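Local coordinates for mandelate racemase/muconate lactonizing enzyme family protein (Roseovarius sp. TM1035, PDB 3T9P) that probably catalyses an isomerisation or elimination that starts with proton abstraction beside a substrate carboxylate, as in other members of the enolase superfamily, at residues 134-142 with 331-342; 280-291 with 313-321. One frame throughout, in Å; residues are numbered along the deposited sequence.

How the contacts relate
Contact 1 pairs strand 132-139 with strand 332-335 of the barrel, and contact 2 seats helix 313-322, which comes just before the second of these strands, on the region 280-291. Their centres lie about 16 Å apart, yet they touch directly: L332 CD2 meets M319 CG at 3.5 Å, L332 CD1 meets T318 CG2 at 3.6 Å, and F334 CD1 packs on T315 CG2. They also share H307, which D280 of contact 2 hydrogen-bonds and E333 of contact 1 touches; by analogy with relatives, these three residues probably belong to the active site. One formate, probably from the crystallisation liquor, is bound by Y283 and lies about 5 Å from the Y342 side chain.

Contact 1: residues 134-142 with 331-342; sequences VRAYASSMR and YLEFSIEGPEYY
V134 sets CG1 against L332 CB (3.7 Å), the two side chains crossing at about a right angle. R135 O takes L332 N in its carbonyl plane (2.8 Å), while the extended side chain runs beside Y331, whose CD2 lies over one guanidinium face; R135 NH1 salt-bridges E201. Y137 bonds L332 O and F334 N through its backbone. Its CG stands between the backbone N and carbonyl carbon (chi1 68°), which brings the ring over E333, whose CA makes a CH-pi contact 3.6 Å from the ring centroid. The ring edge turns toward the Y331 face, an offset T-shaped pair with planes at 75°, and the hydroxyl reaches K167. A leucine here would probably leave K167 without that partner and Y331 without the ring edge. A138 CB meets I336 CG2. S139 continues the parallel pairing with F334 and I336, and its OG donates to the anti lone pair of E333 OE2 (2.7 Å); with A308 N on OE1, both carboxylate oxygens are held. M141 N binds E337 OE2 (2.7 Å), and M141 CE reaches S335 CB. R142 CG touches Y341 CE1; R142 NE salt-bridges D144, and a water joins its NH1 to E337 OE1, which also salt-bridges R153. Strands 132-139 and 332-335, first and last of the parallel strands, close the modified TIM barrel, (beta/alpha)7beta, of the enolase superfamily, with E333 probably facing the active site.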
loop_
_atom_site.group_PDB
_atom_site.type_symbol
_atom_site.label_atom_id
_atom_site.label_comp_id
_atom_site.label_asym_id
_atom_site.label_seq_id
_atom_site.Cartn_x
_atom_site.Cartn_y
_atom_site.Cartn_z
ATOM N N VAL A 134 -26.478 -6.328 -17.624
ATOM C CA VAL A 134 -25.201 -5.753 -17.861
ATOM C C VAL A 134 -24.514 -6.579 -19.002
ATOM O O VAL A 134 -24.246 -7.790 -18.816
ATOM C CB VAL A 134 -24.408 -5.827 -16.557
ATOM C CG1 VAL A 134 -23.064 -5.199 -16.731
ATOM C CG2 VAL A 134 -25.122 -5.008 -15.482
ATOM N N ARG A 135 -24.181 -5.949 -20.131
ATOM C CA ARG A 135 -23.396 -6.623 -21.170
ATOM C C ARG A 135 -22.015 -7.016 -20.605
ATOM O O ARG A 135 -21.349 -6.214 -19.940
ATOM C CB ARG A 135 -23.041 -5.690 -22.323
ATOM C CG ARG A 135 -22.447 -6.473 -23.545
ATOM C CD ARG A 135 -21.768 -5.503 -24.421
ATOM N NE ARG A 135 -21.199 -6.186 -25.575
ATOM C CZ ARG A 135 -20.530 -5.557 -26.504
ATOM N NH1 ARG A 135 -20.350 -4.236 -26.385
ATOM N NH2 ARG A 135 -20.057 -6.238 -27.528
ATOM N N ALA A 136 -21.582 -8.217 -20.907
ATOM C CA ALA A 136 -20.288 -8.705 -20.341
ATOM C C ALA A 136 -19.302 -8.959 -21.466
ATOM O O ALA A 136 -19.719 -9.343 -22.614
ATOM C CB ALA A 136 -20.538 -10.086 -19.589
ATOM N N TYR A 137 -18.019 -8.957 -21.116
ATOM C CA TYR A 137 -17.043 -9.516 -22.006
ATOM C C TYR A 137 -16.500 -10.771 -21.335
ATOM O O TYR A 137 -16.323 -10.796 -20.148
ATOM C CB TYR A 137 -15.924 -8.501 -22.342
ATOM C CG TYR A 137 -14.958 -8.064 -21.271
ATOM C CD1 TYR A 137 -15.092 -6.806 -20.666
ATOM C CD2 TYR A 137 -13.766 -8.787 -21.045
ATOM C CE1 TYR A 137 -14.052 -6.303 -19.763
ATOM C CE2 TYR A 137 -12.750 -8.316 -20.180
ATOM C CZ TYR A 137 -12.925 -7.099 -19.524
ATOM O OH TYR A 137 -11.906 -6.668 -18.734
ATOM N N ALA A 138 -16.187 -11.762 -22.157
ATOM C CA ALA A 138 -15.631 -13.038 -21.684
ATOM C C ALA A 138 -14.141 -12.821 -21.488
ATOM O O ALA A 138 -13.410 -12.393 -22.381
ATOM C CB ALA A 138 -15.934 -14.168 -22.832
ATOM N N SER A 139 -13.658 -13.005 -20.281
ATOM C CA SER A 139 -12.267 -12.718 -19.995
ATOM C C SER A 139 -11.461 -14.015 -19.649
ATOM O O SER A 139 -11.799 -14.713 -18.656
ATOM C CB SER A 139 -12.177 -11.794 -18.758
ATOM O OG SER A 139 -10.851 -11.292 -18.624
ATOM N N SER A 140 -10.460 -14.296 -20.458
ATOM C CA SER A 140 -9.500 -15.320 -20.203
ATOM C C SER A 140 -8.427 -14.756 -19.252
ATOM O O SER A 140 -7.908 -13.651 -19.464
ATOM C CB SER A 140 -8.850 -15.709 -21.538
ATOM O OG SER A 140 -7.670 -16.438 -21.194
ATOM N N MET A 141 -8.120 -15.482 -18.175
ATOM C CA MET A 141 -6.997 -15.115 -17.305
ATOM C C MET A 141 -5.642 -15.757 -17.684
ATOM O O MET A 141 -4.649 -15.437 -17.026
ATOM C CB MET A 141 -7.284 -15.572 -15.880
ATOM C CG MET A 141 -8.733 -15.102 -15.430
ATOM S SD MET A 141 -8.647 -13.202 -15.459
ATOM C CE MET A 141 -10.387 -12.966 -15.621
ATOM N N ARG A 142 -5.578 -16.594 -18.722
ATOM C CA ARG A 142 -4.432 -17.493 -18.901
ATOM C C ARG A 142 -3.518 -17.085 -20.000
ATOM O O ARG A 142 -3.966 -16.667 -21.090
ATOM C CB ARG A 142 -4.953 -18.930 -19.219
ATOM C CG ARG A 142 -5.636 -19.528 -18.009
ATOM C CD ARG A 142 -6.279 -20.943 -18.288
ATOM N NE ARG A 142 -5.325 -21.852 -18.903
ATOM C CZ ARG A 142 -5.661 -22.949 -19.604
ATOM N NH1 ARG A 142 -6.922 -23.314 -19.696
ATOM N NH2 ARG A 142 -4.734 -23.687 -20.210
ATOM N N TYR A 331 -18.782 -2.705 -20.957
ATOM C CA TYR A 331 -19.020 -4.057 -20.571
ATOM C C TYR A 331 -18.406 -4.408 -19.218
ATOM O O TYR A 331 -17.376 -3.870 -18.807
ATOM C CB TYR A 331 -18.454 -5.036 -21.630
ATOM C CG TYR A 331 -17.288 -4.580 -22.500
ATOM C CD1 TYR A 331 -16.174 -3.974 -21.963
ATOM C CD2 TYR A 331 -17.335 -4.763 -23.945
ATOM C CE1 TYR A 331 -15.121 -3.497 -22.765
ATOM C CE2 TYR A 331 -16.260 -4.309 -24.786
ATOM C CZ TYR A 331 -15.192 -3.689 -24.205
ATOM O OH TYR A 331 -14.166 -3.225 -24.995
ATOM N N LEU A 332 -18.981 -5.430 -18.623
ATOM C CA LEU A 332 -18.515 -6.036 -17.397
ATOM C C LEU A 332 -17.420 -7.068 -17.700
ATOM O O LEU A 332 -17.651 -7.966 -18.488
ATOM C CB LEU A 332 -19.710 -6.745 -16.733
ATOM C CG LEU A 332 -19.522 -7.787 -15.600
ATOM C CD1 LEU A 332 -19.208 -7.085 -14.316
ATOM C CD2 LEU A 332 -20.725 -8.817 -15.470
ATOM N N GLU A 333 -16.276 -7.005 -17.027
ATOM C CA GLU A 333 -15.319 -8.155 -17.085
ATOM C C GLU A 333 -15.917 -9.420 -16.468
ATOM O O GLU A 333 -16.317 -9.409 -15.283
ATOM C CB GLU A 333 -14.049 -7.785 -16.350
ATOM C CG GLU A 333 -13.036 -9.005 -16.528
ATOM C CD GLU A 333 -11.641 -8.681 -16.170
ATOM O OE1 GLU A 333 -11.403 -7.687 -15.419
ATOM O OE2 GLU A 333 -10.754 -9.497 -16.562
ATOM N N PHE A 334 -16.065 -10.496 -17.266
ATOM C CA PHE A 334 -16.648 -11.781 -16.731
ATOM C C PHE A 334 -15.645 -12.943 -16.884
ATOM O O PHE A 334 -15.395 -13.398 -17.991
ATOM C CB PHE A 334 -17.991 -12.055 -17.410
ATOM C CG PHE A 334 -18.780 -13.160 -16.749
ATOM C CD1 PHE A 334 -19.609 -12.892 -15.672
ATOM C CD2 PHE A 334 -18.671 -14.479 -17.182
ATOM C CE1 PHE A 334 -20.330 -13.939 -15.012
ATOM C CE2 PHE A 334 -19.340 -15.525 -16.517
ATOM C CZ PHE A 334 -20.195 -15.262 -15.441
ATOM N N SER A 335 -15.062 -13.434 -15.777
ATOM C CA SER A 335 -14.055 -14.446 -15.904
ATOM C C SER A 335 -14.745 -15.737 -16.447
ATOM O O SER A 335 -15.774 -16.175 -15.941
ATOM C CB SER A 335 -13.463 -14.720 -14.512
ATOM O OG SER A 335 -12.730 -15.932 -14.605
ATOM N N ILE A 336 -14.237 -16.278 -17.522
ATOM C CA ILE A 336 -14.822 -17.513 -18.083
ATOM C C ILE A 336 -14.040 -18.777 -17.625
ATOM O O ILE A 336 -14.312 -19.872 -18.103
ATOM C CB ILE A 336 -14.993 -17.440 -19.675
ATOM C CG1 ILE A 336 -13.791 -16.796 -20.403
ATOM C CG2 ILE A 336 -16.185 -16.489 -20.023
ATOM C CD1 ILE A 336 -12.573 -17.880 -20.548
ATOM N N GLU A 337 -13.084 -18.623 -16.719
ATOM C CA GLU A 337 -12.218 -19.751 -16.337
ATOM C C GLU A 337 -13.089 -20.695 -15.548
ATOM O O GLU A 337 -13.922 -20.270 -14.726
ATOM C CB GLU A 337 -11.073 -19.267 -15.463
ATOM C CG GLU A 337 -10.083 -18.282 -16.181
ATOM C CD GLU A 337 -9.475 -18.872 -17.405
ATOM O OE1 GLU A 337 -9.603 -20.135 -17.598
ATOM O OE2 GLU A 337 -8.856 -18.128 -18.223
ATOM N N GLY A 338 -12.920 -21.982 -15.759
ATOM C CA GLY A 338 -13.741 -22.919 -14.984
ATOM C C GLY A 338 -13.193 -23.340 -13.614
ATOM O O GLY A 338 -12.160 -22.839 -13.113
ATOM N N PRO A 339 -13.891 -24.296 -13.010
ATOM C CA PRO A 339 -13.586 -24.860 -11.711
ATOM C C PRO A 339 -12.153 -25.459 -11.642
ATOM O O PRO A 339 -11.535 -25.496 -10.601
ATOM C CB PRO A 339 -14.736 -25.893 -11.523
ATOM C CG PRO A 339 -15.200 -26.243 -13.005
ATOM C CD PRO A 339 -15.136 -24.872 -13.603
ATOM N N GLU A 340 -11.601 -25.836 -12.765
ATOM C CA GLU A 340 -10.251 -26.345 -12.849
ATOM C C GLU A 340 -9.224 -25.257 -12.541
ATOM O O GLU A 340 -8.127 -25.553 -12.077
ATOM C CB GLU A 340 -9.990 -26.935 -14.236
ATOM N N TYR A 341 -9.551 -24.000 -12.834
ATOM C CA TYR A 341 -8.590 -22.950 -12.658
ATOM C C TYR A 341 -8.815 -22.163 -11.322
ATOM O O TYR A 341 -7.856 -21.709 -10.716
ATOM C CB TYR A 341 -8.698 -22.031 -13.866
ATOM C CG TYR A 341 -7.707 -20.912 -13.927
ATOM C CD1 TYR A 341 -6.445 -21.124 -14.445
ATOM C CD2 TYR A 341 -8.058 -19.609 -13.479
ATOM C CE1 TYR A 341 -5.510 -20.075 -14.536
ATOM C CE2 TYR A 341 -7.138 -18.542 -13.582
ATOM C CZ TYR A 341 -5.864 -18.816 -14.105
ATOM O OH TYR A 341 -4.963 -17.808 -14.217
ATOM N N TYR A 342 -10.071 -21.951 -10.933
ATOM C CA TYR A 342 -10.464 -21.377 -9.632
ATOM C C TYR A 342 -11.337 -22.390 -8.878
ATOM O O TYR A 342 -12.531 -22.151 -8.642
ATOM C CB TYR A 342 -11.292 -20.090 -9.831
ATOM C CG TYR A 342 -10.612 -18.907 -10.508
ATOM C CD1 TYR A 342 -9.357 -18.516 -10.127
ATOM C CD2 TYR A 342 -11.277 -18.159 -11.525
ATOM C CE1 TYR A 342 -8.695 -17.348 -10.710
ATOM C CE2 TYR A 342 -10.655 -17.031 -12.113
ATOM C CZ TYR A 342 -9.376 -16.633 -11.697
ATOM O OH TYR A 342 -8.785 -15.526 -12.247
HETATM O O HOH W 1 -9.010 -22.693 -17.364
#

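Contact 2: residues 280-291 with 313-321. With FMT (formic acid), chain E.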
loop_
_atom_site.group_PDB
_atom_site.type_symbol
_atom_site.label_atom_id
_atom_site.label_comp_id
_atom_site.label_asym_id
_atom_site.label_seq_id
_atom_site.Cartn_x
_atom_site.Cartn_y
_atom_site.Cartn_z
ATOM N N ASP A 280 -10.731 -1.787 -9.334
ATOM C CA ASP A 280 -11.296 -3.042 -8.921
ATOM C C ASP A 280 -11.939 -2.760 -7.600
ATOM O O ASP A 280 -11.273 -2.290 -6.680
ATOM C CB ASP A 280 -10.134 -4.092 -8.752
ATOM C CG ASP A 280 -10.629 -5.467 -8.196
ATOM O OD1 ASP A 280 -11.005 -5.543 -7.032
ATOM O OD2 ASP A 280 -10.620 -6.451 -8.985
ATOM N N VAL A 281 -13.234 -3.087 -7.474
ATOM C CA VAL A 281 -14.005 -2.684 -6.253
ATOM C C VAL A 281 -13.258 -3.160 -4.953
ATOM O O VAL A 281 -13.149 -2.453 -3.896
ATOM C CB VAL A 281 -15.477 -3.204 -6.366
ATOM C CG1 VAL A 281 -16.232 -3.031 -4.982
ATOM C CG2 VAL A 281 -16.160 -2.446 -7.390
ATOM N N MET A 282 -12.803 -4.398 -5.006
ATOM C CA MET A 282 -12.276 -5.083 -3.788
ATOM C C MET A 282 -10.846 -4.584 -3.524
ATOM O O MET A 282 -10.502 -4.450 -2.380
ATOM C CB MET A 282 -12.168 -6.633 -3.986
ATOM C CG MET A 282 -13.434 -7.374 -3.773
ATOM S SD MET A 282 -15.069 -6.569 -3.978
ATOM C CE MET A 282 -16.097 -7.730 -3.021
ATOM N N TYR A 283 -10.004 -4.316 -4.546
ATOM C CA TYR A 283 -8.679 -3.750 -4.240
ATOM C C TYR A 283 -8.765 -2.284 -3.813
ATOM O O TYR A 283 -7.824 -1.718 -3.214
ATOM C CB TYR A 283 -7.753 -3.835 -5.478
ATOM C CG TYR A 283 -7.437 -5.206 -5.951
ATOM C CD1 TYR A 283 -7.258 -6.250 -5.050
ATOM C CD2 TYR A 283 -7.211 -5.454 -7.334
ATOM C CE1 TYR A 283 -6.895 -7.571 -5.498
ATOM C CE2 TYR A 283 -6.830 -6.705 -7.795
ATOM C CZ TYR A 283 -6.681 -7.760 -6.859
ATOM O OH TYR A 283 -6.323 -8.979 -7.320
ATOM N N MET A 284 -9.836 -1.633 -4.220
ATOM C CA MET A 284 -9.989 -0.172 -3.947
ATOM C C MET A 284 -10.404 0.108 -2.477
ATOM O O MET A 284 -10.238 1.237 -1.971
ATOM C CB MET A 284 -11.212 0.343 -4.743
ATOM C CG MET A 284 -10.784 0.894 -6.112
ATOM S SD MET A 284 -9.453 2.129 -6.081
ATOM C CE MET A 284 -10.077 3.324 -4.934
ATOM N N GLY A 285 -11.023 -0.879 -1.819
ATOM C CA GLY A 285 -11.579 -0.574 -0.491
ATOM C C GLY A 285 -13.097 -0.470 -0.469
ATOM O O GLY A 285 -13.659 -0.023 0.530
ATOM N N GLY A 286 -13.775 -0.724 -1.609
ATOM C CA GLY A 286 -15.238 -0.971 -1.580
ATOM C C GLY A 286 -15.946 0.052 -2.478
ATOM O O GLY A 286 -15.310 0.705 -3.307
ATOM N N MET A 287 -17.268 0.161 -2.345
ATOM C CA MET A 287 -18.060 0.948 -3.335
ATOM C C MET A 287 -17.841 2.472 -3.201
ATOM O O MET A 287 -17.721 3.182 -4.201
ATOM C CB MET A 287 -19.556 0.609 -3.161
ATOM C CG MET A 287 -19.789 -0.933 -3.292
ATOM S SD MET A 287 -19.626 -1.550 -5.045
ATOM C CE MET A 287 -21.071 -0.904 -5.825
ATOM N N HIS A 288 -17.829 2.977 -1.982
ATOM C CA HIS A 288 -17.656 4.436 -1.819
ATOM C C HIS A 288 -16.357 4.831 -2.481
ATOM O O HIS A 288 -16.311 5.814 -3.177
ATOM C CB HIS A 288 -17.588 4.813 -0.306
ATOM C CG HIS A 288 -18.933 5.034 0.329
ATOM N ND1 HIS A 288 -19.834 5.968 -0.147
ATOM C CD2 HIS A 288 -19.491 4.506 1.443
ATOM C CE1 HIS A 288 -20.934 5.938 0.606
ATOM N NE2 HIS A 288 -20.739 5.075 1.599
ATOM N N ARG A 289 -15.269 4.095 -2.229
ATOM C CA ARG A 289 -13.988 4.488 -2.777
ATOM C C ARG A 289 -13.952 4.306 -4.282
ATOM O O ARG A 289 -13.406 5.173 -4.961
ATOM C CB ARG A 289 -12.847 3.755 -2.084
ATOM C CG ARG A 289 -12.682 4.220 -0.600
ATOM C CD ARG A 289 -11.430 3.482 0.069
ATOM N NE ARG A 289 -10.146 3.627 -0.680
ATOM C CZ ARG A 289 -9.423 4.729 -0.706
ATOM N NH1 ARG A 289 -9.845 5.809 0.037
ATOM N NH2 ARG A 289 -8.275 4.782 -1.399
ATOM N N THR A 290 -14.593 3.247 -4.799
ATOM C CA THR A 290 -14.600 3.077 -6.265
ATOM C C THR A 290 -15.394 4.259 -6.961
ATOM O O THR A 290 -14.968 4.805 -7.986
ATOM C CB THR A 290 -15.207 1.687 -6.619
ATOM O OG1 THR A 290 -14.361 0.737 -5.969
ATOM C CG2 THR A 290 -15.139 1.416 -8.170
ATOM N N LEU A 291 -16.537 4.597 -6.371
ATOM C CA LEU A 291 -17.347 5.755 -6.804
ATOM C C LEU A 291 -16.538 7.050 -6.870
ATOM O O LEU A 291 -16.688 7.814 -7.822
ATOM C CB LEU A 291 -18.552 5.931 -5.845
ATOM C CG LEU A 291 -19.660 4.898 -6.084
ATOM C CD1 LEU A 291 -20.692 5.028 -4.889
ATOM C CD2 LEU A 291 -20.310 5.119 -7.533
ATOM N N LEU A 313 -17.591 -12.380 -4.859
ATOM C CA LEU A 313 -18.585 -11.314 -4.867
ATOM C C LEU A 313 -18.156 -10.098 -5.798
ATOM O O LEU A 313 -18.969 -9.233 -6.162
ATOM C CB LEU A 313 -18.726 -10.831 -3.434
ATOM C CG LEU A 313 -19.900 -9.852 -3.289
ATOM C CD1 LEU A 313 -21.174 -10.537 -3.524
ATOM C CD2 LEU A 313 -19.847 -9.102 -1.920
ATOM N N VAL A 314 -16.860 -9.986 -6.034
ATOM C CA VAL A 314 -16.352 -8.841 -6.834
ATOM C C VAL A 314 -17.171 -8.665 -8.148
ATOM O O VAL A 314 -17.427 -7.561 -8.583
ATOM C CB VAL A 314 -14.809 -8.933 -7.050
ATOM C CG1 VAL A 314 -14.413 -10.167 -7.953
ATOM C CG2 VAL A 314 -14.231 -7.566 -7.688
ATOM N N THR A 315 -17.529 -9.754 -8.804
ATOM C CA THR A 315 -18.252 -9.610 -10.039
ATOM C C THR A 315 -19.663 -8.998 -9.804
ATOM O O THR A 315 -20.040 -8.035 -10.523
ATOM C CB THR A 315 -18.230 -10.943 -10.891
ATOM O OG1 THR A 315 -16.866 -11.194 -11.273
ATOM C CG2 THR A 315 -19.140 -10.817 -12.291
ATOM N N MET A 316 -20.384 -9.474 -8.839
ATOM C CA MET A 316 -21.732 -8.903 -8.509
ATOM C C MET A 316 -21.613 -7.436 -8.040
ATOM O O MET A 316 -22.380 -6.580 -8.478
ATOM C CB MET A 316 -22.444 -9.759 -7.408
ATOM C CG MET A 316 -23.934 -9.254 -7.068
ATOM S SD MET A 316 -24.901 -9.146 -8.624
ATOM C CE MET A 316 -25.154 -10.889 -8.922
ATOM N N CYS A 317 -20.566 -7.102 -7.276
ATOM C CA CYS A 317 -20.431 -5.637 -6.875
ATOM C C CYS A 317 -20.221 -4.772 -8.120
ATOM O O CYS A 317 -20.792 -3.614 -8.226
ATOM C CB CYS A 317 -19.244 -5.457 -5.951
ATOM S SG CYS A 317 -19.417 -6.236 -4.302
ATOM N N THR A 318 -19.343 -5.278 -9.030
ATOM C CA THR A 318 -19.123 -4.603 -10.292
ATOM C C THR A 318 -20.428 -4.439 -11.123
ATOM O O THR A 318 -20.659 -3.376 -11.764
ATOM C CB THR A 318 -18.019 -5.301 -11.091
ATOM O OG1 THR A 318 -16.850 -5.359 -10.252
ATOM C CG2 THR A 318 -17.668 -4.500 -12.260
ATOM N N MET A 319 -21.251 -5.473 -11.167
ATOM C CA MET A 319 -22.485 -5.395 -11.898
ATOM C C MET A 319 -23.403 -4.263 -11.334
ATOM O O MET A 319 -23.991 -3.504 -12.118
ATOM C CB MET A 319 -23.230 -6.742 -11.714
ATOM C CG MET A 319 -22.616 -7.826 -12.661
ATOM S SD MET A 319 -23.008 -9.555 -12.201
ATOM C CE MET A 319 -24.871 -9.465 -12.312
ATOM N N HIS A 320 -23.570 -4.209 -9.997
ATOM C CA HIS A 320 -24.370 -3.162 -9.372
ATOM C C HIS A 320 -23.748 -1.831 -9.642
ATOM O O HIS A 320 -24.484 -0.847 -9.976
ATOM C CB HIS A 320 -24.530 -3.324 -7.849
ATOM C CG HIS A 320 -25.425 -4.462 -7.450
ATOM N ND1 HIS A 320 -26.712 -4.262 -6.962
ATOM C CD2 HIS A 320 -25.266 -5.818 -7.545
ATOM C CE1 HIS A 320 -27.253 -5.451 -6.670
ATOM N NE2 HIS A 320 -26.401 -6.409 -7.018
ATOM N N LEU A 321 -22.425 -1.734 -9.579
ATOM C CA LEU A 321 -21.810 -0.441 -9.887
ATOM C C LEU A 321 -22.082 -0.011 -11.354
ATOM O O LEU A 321 -22.381 1.202 -11.599
ATOM C CB LEU A 321 -20.280 -0.452 -9.670
ATOM C CG LEU A 321 -19.421 0.742 -10.054
ATOM C CD1 LEU A 321 -19.375 1.611 -8.805
ATOM C CD2 LEU A 321 -17.967 0.374 -10.348
HETATM C C FMT E . -6.847 -10.564 -10.195
HETATM O O1 FMT E . -6.092 -11.547 -10.523
HETATM O O2 FMT E . -6.433 -9.428 -9.912
HETATM O O HOH W 2 -14.543 -4.120 -9.675
#
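M282 lays its side chain across V314 of helix 313-322. Its CB is 4.3 Å from V314 CG2; CG comes closer, 3.9 Å from V314 CB. The bend at chi2 (25°) turns SD along V314 CA and CB, and the extended last torsion carries CE on past V314 N (3.8 Å) to C317 SG (3.9 Å), with L313 CB and CD2 also beside it. V281 puts CG1 on C317 CB, and a water bridges its N to T318 OG1. That hydroxyl also donates to V314 O, which T318 N reaches from the opposite face. Just before, D280 is the N-cap of the short, weakly bonded helix 281-284: its OD1 accepts Y283 N (2.9 Å) and, weakly, M282 N, while OD2 binds H307 ND1. This Asp-His pair is consistent with the catalytic dyad found in relatives such as mandelate racemase. The packing sets helix 313-322, on the outside of the barrel, against the short helix and turn that follow D280. Farther along, M287, bent at chi2 and chi3, slides past L321 and brings CE to C317 O (3.6 Å) and L321 CB. L321 forks between two partners: CD2 meets T290 CG2 (3.7 Å), and CD1 packs on L291 CD2. T290 OG1 donates to G286 O, above the carbonyl plane, an acceptor it shares with T290 N. Y283 OH donates to O2 (2.6 Å) of a formate, probably from the crystallisation liquor; this oxygen lies at the ring edge, in plane, and K94 of the second subunit binds the same formate.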